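Local coordinates for AB hydrolase-1 domain-containing protein (Streptococcus mutans, PDB 4L9A) that probably hydrolyses carboxylic esters, as a carboxylesterase-like member of the alpha/beta hydrolase family, at residues H117-G120 with G121-A124; S184-S187 with S188-K192; Y198-C201 with Q202-N206; V237-E240 with S241-K245; H268-H271 with W272-T275. All coordinates share one frame; numbering follows the deposited sequence.

Interaction 1: residues H117-G120 with G121-A124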
# COMPACT_ATOMS: atom_id res chain seq x y z
N HIS A 117 -0.70 -1.88 1.23
CA HIS A 117 -1.99 -2.50 0.99
C HIS A 117 -2.09 -2.87 -0.47
O HIS A 117 -1.67 -2.11 -1.34
CB HIS A 117 -3.13 -1.53 1.37
CG HIS A 117 -4.49 -2.09 1.15
ND1 HIS A 117 -5.43 -1.49 0.33
CD2 HIS A 117 -5.08 -3.21 1.63
CE1 HIS A 117 -6.54 -2.20 0.33
NE2 HIS A 117 -6.35 -3.26 1.11
N SER A 118 -2.60 -4.07 -0.75
CA SER A 118 -3.04 -4.40 -2.09
C SER A 118 -1.95 -4.19 -3.16
O SER A 118 -0.85 -4.75 -3.05
CB SER A 118 -4.29 -3.55 -2.41
OG SER A 118 -5.01 -4.06 -3.51
N ILE A 119 -2.24 -3.38 -4.17
CA ILE A 119 -1.36 -3.27 -5.33
C ILE A 119 0.03 -2.71 -4.98
O ILE A 119 1.00 -2.91 -5.74
CB ILE A 119 -2.01 -2.43 -6.47
CG1 ILE A 119 -1.48 -2.86 -7.84
CG2 ILE A 119 -1.85 -0.93 -6.25
CD1 ILE A 119 -2.05 -4.18 -8.30
N GLY A 120 0.13 -2.04 -3.84
CA GLY A 120 1.42 -1.57 -3.35
C GLY A 120 2.44 -2.69 -3.18
O GLY A 120 3.64 -2.44 -3.09
N GLY A 121 1.96 -3.93 -3.14
CA GLY A 121 2.85 -5.08 -3.03
C GLY A 121 3.85 -5.20 -4.18
O GLY A 121 5.01 -5.58 -3.97
N PHE A 122 3.42 -4.88 -5.40
CA PHE A 122 4.30 -5.05 -6.56
C PHE A 122 5.53 -4.14 -6.50
O PHE A 122 6.66 -4.60 -6.67
CB PHE A 122 3.52 -4.87 -7.88
CG PHE A 122 2.57 -6.02 -8.18
CD1 PHE A 122 3.07 -7.30 -8.40
CD2 PHE A 122 1.20 -5.83 -8.23
CE1 PHE A 122 2.22 -8.35 -8.68
CE2 PHE A 122 0.34 -6.91 -8.50
CZ PHE A 122 0.86 -8.15 -8.72
N ALA A 123 5.31 -2.85 -6.26
CA ALA A 123 6.44 -1.93 -6.07
C ALA A 123 7.30 -2.39 -4.89
O ALA A 123 8.52 -2.38 -4.97
CB ALA A 123 5.94 -0.50 -5.84
N ALA A 124 6.65 -2.80 -3.80
CA ALA A 124 7.37 -3.17 -2.58
C ALA A 124 8.40 -4.27 -2.83
O ALA A 124 9.52 -4.22 -2.32
CB ALA A 124 6.37 -3.59 -1.48
O HOH W 1 2.81 -1.25 -6.63
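Ile119 meets Phe122, and Gly120 meets Ala124, at a tight bend with the hallmarks of the nucleophile elbow of alpha/beta hydrolases. A type II' turn runs from His117 to Gly120 and joins strand 111-117 to helix 120-130. Ser118 has the positive phi (55°) usual for the elbow serine. It is therefore the probable nucleophile, and its OG makes a weak hydrogen bond to His268 NE2.

The glycine side of the bend is closely packed. Gly121 N donates to Ser118 O at 2.9 Å, nearly straight at hydrogen. With two glycines in sequence, no CB stands between the turn carbonyls and the first helical turn. Ala124 N then bonds to Gly120 O at 3.1 Å. The Ala124 methyl lies beside the same oxygen, with CB 3.4 Å from Gly120 O, and faces strands 111-117 and 134-141.

The Ile119 side is looser; Ile119 is partly exposed, while Phe122 is buried. CG1 is swung away from the backbone N (chi1 -152°), which carries CD1 to the rim of the Phe122 ring. CD1 lies near the ring plane, 3.6 Å from Phe122 CE2, so Ile119 does not use the aromatic face.

Phe122 N reaches Ile119 O from above the carbonyl plane. Water 1 shares that oxygen: it donates to Ile119 O at 2.6 Å and accepts from Ala123 N at 3.0 Å.

Interaction 2: residues S184-S187 with S188-K192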
# COMPACT_ATOMS: atom_id res chain seq x y z
N SER A 184 -16.95 3.28 9.81
CA SER A 184 -16.94 2.39 10.97
C SER A 184 -15.57 2.32 11.64
O SER A 184 -15.46 2.00 12.82
CB SER A 184 -17.38 0.98 10.56
OG SER A 184 -18.71 0.99 10.08
N HIS A 185 -14.51 2.62 10.89
CA HIS A 185 -13.17 2.36 11.40
C HIS A 185 -12.31 3.60 11.68
O HIS A 185 -11.20 3.48 12.17
CB HIS A 185 -12.44 1.38 10.48
CG HIS A 185 -13.11 0.05 10.38
ND1 HIS A 185 -13.37 -0.73 11.49
CD2 HIS A 185 -13.60 -0.63 9.32
CE1 HIS A 185 -13.98 -1.84 11.11
NE2 HIS A 185 -14.13 -1.80 9.80
N PHE A 186 -12.83 4.78 11.34
CA PHE A 186 -12.08 6.01 11.60
C PHE A 186 -12.89 6.93 12.50
O PHE A 186 -14.11 6.84 12.54
CB PHE A 186 -11.75 6.75 10.30
CG PHE A 186 -10.66 6.13 9.48
CD1 PHE A 186 -9.33 6.38 9.75
CD2 PHE A 186 -10.98 5.32 8.39
CE1 PHE A 186 -8.32 5.81 8.97
CE2 PHE A 186 -9.98 4.75 7.61
CZ PHE A 186 -8.65 5.00 7.90
N SER A 187 -12.21 7.83 13.22
CA SER A 187 -12.89 8.90 13.94
C SER A 187 -13.57 9.78 12.89
O SER A 187 -13.18 9.78 11.72
CB SER A 187 -11.87 9.73 14.72
OG SER A 187 -10.94 10.32 13.83
N SER A 188 -14.59 10.53 13.31
CA SER A 188 -15.28 11.40 12.38
C SER A 188 -14.28 12.33 11.69
O SER A 188 -14.41 12.63 10.50
CB SER A 188 -16.35 12.21 13.12
OG SER A 188 -15.82 12.81 14.29
N GLN A 189 -13.27 12.77 12.44
CA GLN A 189 -12.28 13.69 11.89
C GLN A 189 -11.40 13.06 10.83
O GLN A 189 -11.15 13.65 9.78
CB GLN A 189 -11.41 14.28 13.00
CG GLN A 189 -10.31 15.22 12.48
CD GLN A 189 -9.79 16.14 13.56
OE1 GLN A 189 -10.34 16.21 14.66
NE2 GLN A 189 -8.72 16.87 13.26
N GLN A 190 -10.91 11.85 11.11
CA GLN A 190 -10.03 11.17 10.17
C GLN A 190 -10.83 10.61 9.00
O GLN A 190 -10.32 10.48 7.89
CB GLN A 190 -9.17 10.11 10.89
CG GLN A 190 -8.19 10.79 11.87
CD GLN A 190 -7.16 9.86 12.48
OE1 GLN A 190 -7.48 8.76 12.95
NE2 GLN A 190 -5.89 10.31 12.48
N PHE A 191 -12.09 10.31 9.26
CA PHE A 191 -13.02 9.99 8.18
C PHE A 191 -13.16 11.15 7.20
O PHE A 191 -12.92 10.99 6.00
CB PHE A 191 -14.38 9.64 8.78
CG PHE A 191 -15.47 9.46 7.77
CD1 PHE A 191 -16.43 10.45 7.58
CD2 PHE A 191 -15.57 8.30 7.02
CE1 PHE A 191 -17.45 10.28 6.66
CE2 PHE A 191 -16.59 8.13 6.10
CZ PHE A 191 -17.53 9.12 5.92
N LYS A 192 -13.54 12.33 7.69
CA LYS A 192 -13.71 13.47 6.79
C LYS A 192 -12.41 13.81 6.07
O LYS A 192 -12.42 14.18 4.90
CB LYS A 192 -14.29 14.68 7.53
CG LYS A 192 -15.80 14.60 7.77
CD LYS A 192 -16.35 15.89 8.38
CE LYS A 192 -17.82 15.76 8.78
NZ LYS A 192 -18.73 15.78 7.61
O HOH W 2 -9.49 7.38 13.05
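Ser187 caps the helix that Gln190 belongs to: its OG accepts from Gln190 N at 3.1 Å. This is an N-cap bond at the start of helix 188-206, just after helix 171-185. Both helices follow strand 134-141 and precede strand 235-239. Helices inserted there form the cap region in many alpha/beta hydrolases, and these probably do so too.

Ser187 gives most of the contact. Its OG sits between its own backbone N and carbonyl carbon (chi1 61°), which turns it back over the first helical turn. The bond to Gln190 N is close to straight, 160° at hydrogen. The same OG also touches the Gln190 side chain, 3.4 Å from CG. The hydroxyl thus covers the start of the glutamine as well as its backbone N-H.

Phe186 fills the buried side. Its CB packs against the backbone of Phe191, 3.7 Å from Phe191 N. Its ring runs across Gln190 at about a right angle, with CD1 3.9 Å from Gln190 CB. The ring also meets Trp272 edge-to-face and touches helix 60-63.

Gln190 extends beyond CG, toward helix 60-63. Its NE2 bonds to Asp64 OD2, just past that helix. Water 2 accepts from Ser187 N at 2.8 Å; its other contact, to Gln190 OE1, is modelled very short and is doubtful in detail.

The Ser187 carbonyl completes the first turn. Phe191 N donates to Ser187 O at 2.7 Å, almost in line with the C=O bond.

Interaction 3: residues Y198-C201 with Q202-N206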
# COMPACT_ATOMS: atom_id res chain seq x y z
N TYR A 198 -9.75 11.91 -1.15
CA TYR A 198 -10.47 11.24 -2.24
C TYR A 198 -11.12 12.26 -3.17
O TYR A 198 -10.96 12.20 -4.39
CB TYR A 198 -11.56 10.33 -1.66
CG TYR A 198 -12.31 9.55 -2.71
CD1 TYR A 198 -13.31 10.14 -3.46
CD2 TYR A 198 -12.00 8.22 -2.96
CE1 TYR A 198 -13.99 9.42 -4.42
CE2 TYR A 198 -12.67 7.49 -3.91
CZ TYR A 198 -13.67 8.10 -4.64
OH TYR A 198 -14.34 7.39 -5.60
N ASP A 199 -11.87 13.19 -2.58
CA ASP A 199 -12.65 14.14 -3.35
C ASP A 199 -11.74 15.13 -4.11
O ASP A 199 -12.08 15.57 -5.21
CB ASP A 199 -13.62 14.90 -2.44
CG ASP A 199 -14.72 14.01 -1.87
OD1 ASP A 199 -15.00 12.94 -2.44
OD2 ASP A 199 -15.34 14.41 -0.85
N TYR A 200 -10.61 15.48 -3.50
CA TYR A 200 -9.66 16.37 -4.16
C TYR A 200 -9.09 15.65 -5.37
O TYR A 200 -9.05 16.19 -6.47
CB TYR A 200 -8.54 16.75 -3.20
CG TYR A 200 -7.34 17.39 -3.85
CD1 TYR A 200 -6.27 16.62 -4.31
CD2 TYR A 200 -7.27 18.78 -4.01
CE1 TYR A 200 -5.17 17.21 -4.90
CE2 TYR A 200 -6.18 19.37 -4.61
CZ TYR A 200 -5.13 18.59 -5.05
OH TYR A 200 -4.05 19.19 -5.64
N CYS A 201 -8.66 14.41 -5.16
CA CYS A 201 -8.15 13.59 -6.25
C CYS A 201 -9.16 13.45 -7.40
O CYS A 201 -8.84 13.67 -8.58
CB CYS A 201 -7.77 12.20 -5.73
SG CYS A 201 -7.14 11.13 -7.02
N GLN A 202 -10.40 13.08 -7.07
CA GLN A 202 -11.42 12.89 -8.10
C GLN A 202 -11.69 14.18 -8.87
O GLN A 202 -11.91 14.17 -10.08
CB GLN A 202 -12.72 12.37 -7.50
CG GLN A 202 -13.87 12.31 -8.52
CD GLN A 202 -13.67 11.20 -9.55
OE1 GLN A 202 -13.15 11.44 -10.65
NE2 GLN A 202 -14.08 9.99 -9.20
N ARG A 203 -11.68 15.29 -8.15
CA ARG A 203 -11.85 16.59 -8.78
C ARG A 203 -10.75 16.84 -9.82
O ARG A 203 -11.04 17.20 -10.96
CB ARG A 203 -11.86 17.69 -7.71
CG ARG A 203 -12.02 19.09 -8.26
CD ARG A 203 -12.34 20.09 -7.15
NE ARG A 203 -11.39 20.05 -6.03
CZ ARG A 203 -11.65 19.49 -4.84
NH1 ARG A 203 -12.82 18.91 -4.61
NH2 ARG A 203 -10.72 19.51 -3.89
N GLN A 204 -9.48 16.65 -9.44
CA GLN A 204 -8.39 16.81 -10.40
C GLN A 204 -8.53 15.81 -11.56
O GLN A 204 -8.29 16.15 -12.72
CB GLN A 204 -7.02 16.65 -9.72
CG GLN A 204 -6.85 17.43 -8.41
CD GLN A 204 -7.16 18.91 -8.55
OE1 GLN A 204 -6.75 19.56 -9.52
NE2 GLN A 204 -7.89 19.46 -7.58
N LEU A 205 -8.93 14.58 -11.26
CA LEU A 205 -9.10 13.56 -12.29
C LEU A 205 -10.18 13.90 -13.30
O LEU A 205 -10.13 13.45 -14.44
CB LEU A 205 -9.36 12.19 -11.68
CG LEU A 205 -8.09 11.48 -11.18
CD1 LEU A 205 -8.48 10.29 -10.29
CD2 LEU A 205 -7.22 11.02 -12.33
N ASN A 206 -11.17 14.69 -12.89
CA ASN A 206 -12.22 15.10 -13.81
C ASN A 206 -11.65 15.77 -15.06
O ASN A 206 -12.23 15.70 -16.15
CB ASN A 206 -13.22 16.05 -13.11
CG ASN A 206 -14.12 15.33 -12.13
OD1 ASN A 206 -14.26 14.11 -12.18
ND2 ASN A 206 -14.76 16.09 -11.22
O HOH W 3 -15.71 8.96 -7.39
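Leu205 N donates to Cys201 O at 2.8 Å, the shortest backbone bond between 198-201 and 202-206. It is one of four consecutive i to i+4 bonds of an alpha helix. The two side chains follow the same spacing: Leu205 CD1 rests on Cys201 SG at 3.6 Å. This pair lies on the buried side.

Tyr200 carries the outer side, where it meets Arg203 and Gln204 in different ways. Gln204 bends at chi2 (-54°) and folds over one face of the ring. Its CG makes a CH-pi contact, 4.0 Å from the Tyr200 ring centroid and close to the ring normal. Its NE2 lies over the rim of the same ring, 3.4 Å from Tyr200 CE2. The amide and ring planes are tilted by only 33°.

Arg203 comes to the ring edge instead. Its chain turns back at chi3 and brings NH2 to 3.5 Å from Tyr200 CD2, near the ring plane. The guanidinium stands steeply to the ring and lays one face over Tyr200 CA and Asp199 O.

On another side, water 3 bridges two polar ends. It accepts from Gln202 NE2 at 2.6 Å and is 2.7 Å from Tyr198 OH. Gln202 OE1 bonds to Gln209 NE2.

All of this lies in the last turns of helix 188-206. Loop residues Phe52 and Val85 pack against Leu205, and the Tyr82 ring meets Tyr200. The next strand in the chain is 235-239.

Interaction 4: residues V237-E240 with S241-K245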
# COMPACT_ATOMS: atom_id res chain seq x y z
N VAL A 237 2.26 -10.98 6.85
CA VAL A 237 1.14 -10.78 5.93
C VAL A 237 -0.18 -11.01 6.66
O VAL A 237 -0.33 -11.98 7.41
CB VAL A 237 1.26 -11.70 4.69
CG1 VAL A 237 -0.00 -11.67 3.83
CG2 VAL A 237 2.48 -11.30 3.87
N PHE A 238 -1.12 -10.08 6.47
CA PHE A 238 -2.47 -10.19 7.02
C PHE A 238 -3.45 -10.35 5.87
O PHE A 238 -3.39 -9.62 4.89
CB PHE A 238 -2.85 -8.92 7.80
CG PHE A 238 -2.03 -8.68 9.03
CD1 PHE A 238 -0.75 -8.15 8.93
CD2 PHE A 238 -2.53 -8.98 10.28
CE1 PHE A 238 0.03 -7.92 10.07
CE2 PHE A 238 -1.76 -8.76 11.43
CZ PHE A 238 -0.48 -8.24 11.32
N SER A 239 -4.38 -11.28 6.03
CA SER A 239 -5.36 -11.55 5.00
C SER A 239 -6.61 -12.16 5.60
O SER A 239 -6.55 -12.81 6.65
CB SER A 239 -4.76 -12.52 3.98
OG SER A 239 -5.77 -13.20 3.27
N GLU A 240 -7.74 -11.97 4.93
CA GLU A 240 -8.95 -12.70 5.27
C GLU A 240 -8.67 -14.21 5.16
O GLU A 240 -7.88 -14.63 4.32
CB GLU A 240 -10.09 -12.27 4.35
CG GLU A 240 -10.47 -10.79 4.49
CD GLU A 240 -11.40 -10.31 3.39
OE1 GLU A 240 -12.63 -10.44 3.54
OE2 GLU A 240 -10.90 -9.82 2.35
N SER A 241 -9.32 -15.01 6.01
CA SER A 241 -9.02 -16.44 6.09
C SER A 241 -9.15 -17.19 4.76
O SER A 241 -8.38 -18.12 4.50
CB SER A 241 -9.90 -17.14 7.14
OG SER A 241 -11.27 -16.99 6.84
N PHE A 242 -10.10 -16.82 3.91
CA PHE A 242 -10.32 -17.59 2.69
C PHE A 242 -9.17 -17.51 1.67
O PHE A 242 -9.12 -18.28 0.71
CB PHE A 242 -11.67 -17.27 2.05
CG PHE A 242 -11.79 -15.87 1.53
CD1 PHE A 242 -11.33 -15.54 0.26
CD2 PHE A 242 -12.39 -14.88 2.29
CE1 PHE A 242 -11.44 -14.25 -0.22
CE2 PHE A 242 -12.50 -13.58 1.82
CZ PHE A 242 -12.02 -13.26 0.56
N ARG A 243 -8.23 -16.60 1.89
CA ARG A 243 -7.06 -16.49 1.02
C ARG A 243 -5.80 -17.16 1.55
O ARG A 243 -4.72 -16.95 1.02
CB ARG A 243 -6.77 -15.01 0.76
CG ARG A 243 -7.79 -14.37 -0.13
CD ARG A 243 -7.11 -13.67 -1.27
NE ARG A 243 -7.13 -12.26 -1.03
CZ ARG A 243 -6.44 -11.36 -1.72
NH1 ARG A 243 -5.62 -11.70 -2.71
NH2 ARG A 243 -6.58 -10.10 -1.38
N GLU A 244 -5.94 -17.99 2.58
CA GLU A 244 -4.77 -18.57 3.24
C GLU A 244 -3.79 -19.30 2.30
O GLU A 244 -2.59 -19.03 2.32
CB GLU A 244 -5.19 -19.49 4.39
CG GLU A 244 -4.02 -20.16 5.11
CD GLU A 244 -4.46 -21.29 6.03
OE1 GLU A 244 -5.51 -21.89 5.76
OE2 GLU A 244 -3.77 -21.55 7.03
N LYS A 245 -4.31 -20.21 1.48
CA LYS A 245 -3.45 -21.01 0.60
C LYS A 245 -2.69 -20.15 -0.41
O LYS A 245 -1.49 -20.33 -0.62
CB LYS A 245 -4.26 -22.08 -0.13
CG LYS A 245 -3.41 -23.00 -0.97
CD LYS A 245 -4.23 -24.08 -1.65
CE LYS A 245 -3.35 -24.94 -2.53
NZ LYS A 245 -2.19 -25.49 -1.77
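Glu240 and Phe242 lie side by side and point the same way, but their flat groups are steeply turned. The carboxylate and ring planes are 71° apart. Glu240 OE1 approaches the ring at its edge, near the ring plane, 3.6 Å from Phe242 CE2. An oxygen there faces the ring hydrogens and not the pi cloud, which may be mildly favourable. The aliphatic part joins in, with Glu240 CB 3.7 Å from the same CE2. Phe242 reaches this place by holding CG between its backbone N and carbonyl carbon (chi1 66°).

Beyond the contact, Glu240 OE1 forms a salt bridge with Arg164. Phe242 meets Tyr158 edge-to-face.

The second pair is Ser239 and Arg243. Ser239 OG touches the start of the arginine, 3.3 Å from Arg243 CB. Arg243 then bends at chi2 and chi3, and its guanidinium forms salt bridges with Glu142 and Glu246.

The turn itself centres on Glu240 O. Ser239 OG donates to it at 2.8 Å and Arg243 N at 3.1 Å. They arrive from opposite faces of the carbonyl plane, so the oxygen is gripped from both sides. This probably steadies the chain where it leaves the strand.

The turn belongs to the beta-alpha-beta unit of strand 235-239, helix 244-248 and strand 260-263. Strand 235-239 runs parallel between 134-141 and 260-263. Helix 159-167 packs on Phe242, and helix 275-287 packs on Phe238.

Interaction 5: residues H268-H271 with W272-T275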
# COMPACT_ATOMS: atom_id res chain seq x y z
N HIS A 268 -11.36 -6.30 2.71
CA HIS A 268 -10.06 -6.10 2.09
C HIS A 268 -9.20 -5.04 2.79
O HIS A 268 -7.98 -4.99 2.61
CB HIS A 268 -10.30 -5.72 0.63
CG HIS A 268 -9.06 -5.56 -0.21
ND1 HIS A 268 -8.04 -6.49 -0.22
CD2 HIS A 268 -8.72 -4.61 -1.11
CE1 HIS A 268 -7.11 -6.10 -1.08
NE2 HIS A 268 -7.50 -4.97 -1.64
N TYR A 269 -9.85 -4.19 3.60
CA TYR A 269 -9.17 -3.02 4.14
C TYR A 269 -8.68 -3.23 5.57
O TYR A 269 -9.12 -2.54 6.51
CB TYR A 269 -10.07 -1.77 4.02
CG TYR A 269 -10.18 -1.28 2.59
CD1 TYR A 269 -11.05 -1.89 1.68
CD2 TYR A 269 -9.40 -0.21 2.14
CE1 TYR A 269 -11.14 -1.44 0.36
CE2 TYR A 269 -9.49 0.24 0.83
CZ TYR A 269 -10.36 -0.37 -0.05
OH TYR A 269 -10.43 0.08 -1.35
N LEU A 270 -7.76 -4.17 5.72
CA LEU A 270 -7.32 -4.60 7.05
C LEU A 270 -6.51 -3.51 7.74
O LEU A 270 -6.49 -3.43 8.96
CB LEU A 270 -6.52 -5.91 6.94
CG LEU A 270 -7.31 -7.04 6.27
CD1 LEU A 270 -6.50 -8.36 6.25
CD2 LEU A 270 -8.66 -7.24 6.97
N HIS A 271 -5.86 -2.67 6.94
CA HIS A 271 -5.11 -1.54 7.50
C HIS A 271 -6.02 -0.49 8.14
O HIS A 271 -5.55 0.36 8.89
CB HIS A 271 -4.22 -0.87 6.46
CG HIS A 271 -4.97 -0.34 5.28
ND1 HIS A 271 -5.72 -1.15 4.45
CD2 HIS A 271 -5.08 0.91 4.78
CE1 HIS A 271 -6.26 -0.42 3.50
NE2 HIS A 271 -5.90 0.84 3.68
N TRP A 272 -7.31 -0.55 7.84
CA TRP A 272 -8.29 0.28 8.54
C TRP A 272 -8.80 -0.34 9.83
O TRP A 272 -8.97 0.36 10.84
CB TRP A 272 -9.50 0.54 7.65
CG TRP A 272 -9.22 1.40 6.46
CD1 TRP A 272 -8.04 2.02 6.14
CD2 TRP A 272 -10.16 1.76 5.43
NE1 TRP A 272 -8.19 2.73 4.97
CE2 TRP A 272 -9.47 2.58 4.52
CE3 TRP A 272 -11.51 1.45 5.20
CZ2 TRP A 272 -10.10 3.12 3.39
CZ3 TRP A 272 -12.13 1.99 4.08
CH2 TRP A 272 -11.42 2.81 3.18
N SER A 273 -9.08 -1.64 9.79
CA SER A 273 -9.88 -2.29 10.83
C SER A 273 -9.10 -3.21 11.79
O SER A 273 -9.61 -3.57 12.86
CB SER A 273 -11.00 -3.11 10.18
OG SER A 273 -10.45 -4.10 9.31
N GLU A 274 -7.90 -3.63 11.41
CA GLU A 274 -7.20 -4.63 12.22
C GLU A 274 -5.89 -4.12 12.81
O GLU A 274 -4.94 -4.90 12.98
CB GLU A 274 -6.98 -5.91 11.39
CG GLU A 274 -8.27 -6.54 10.86
CD GLU A 274 -9.24 -6.93 11.96
OE1 GLU A 274 -8.77 -7.34 13.05
OE2 GLU A 274 -10.47 -6.83 11.75
N THR A 275 -5.84 -2.84 13.15
CA THR A 275 -4.56 -2.20 13.49
C THR A 275 -4.03 -2.57 14.88
O THR A 275 -2.83 -2.49 15.13
CB THR A 275 -4.60 -0.65 13.29
OG1 THR A 275 -5.57 -0.06 14.16
CG2 THR A 275 -4.95 -0.34 11.87
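Three residues apart, Tyr269 and Trp272 both hold CG anti to the carbonyl carbon (chi1 -73° and -69°), and the two side chains lie side by side. His271 instead holds CG between its backbone N and carbonyl carbon (chi1 59°), which brings its ring back beside the indole. Tyr269, at the N-cap, forms an aromatic cluster with His271 and Trp272 of the short helix 270-273.

Tyr269 covers one face of the indole. Its CD2 is 3.6 Å from Trp272 CZ2, and its CB makes an off-centre CH-pi contact with the six-membered ring. The ring pair is oblique. The His271 ring is also oblique to the indole, with Trp272 CD1 over its face, 3.4 Å from His271 CD2.

The backbone closes a short turn beneath. Trp272 N donates to Tyr269 O at 3.0 Å, from above the carbonyl plane. Glu274 N bonds to Leu270 O at 2.8 Å where the helix ends.

The polar ends of two rings meet the same outside group. His271 NE2 and Trp272 NE1 are 3.2 Å apart but do not bond each other. Each bonds to Asn58 OD1. One amide oxygen thus satisfies both ring nitrogens and probably fixes the rotation of both rings.

The five contacts follow one another along the chain and lie in different parts of one alpha/beta hydrolase fold. Interaction 1 lies at the end of a central strand. Interactions 4 and 5 lie about 16 and 15 Å from it, centre to centre. Interactions 2 and 3, with centres about 20 Å apart, share one long helix and sit farther out in the probable cap region. Interaction 5 is the link: it touches 1, 2 and 4. His268 meets Ser118 of interaction 1 and bonds to Glu142, and Arg243 of interaction 4 also holds Glu142. This is consistent with a Ser118-His268-Glu142 catalytic triad. Interactions 3 and 4 lie on opposite sides of the chain's centre, their centres about 32 Å apart.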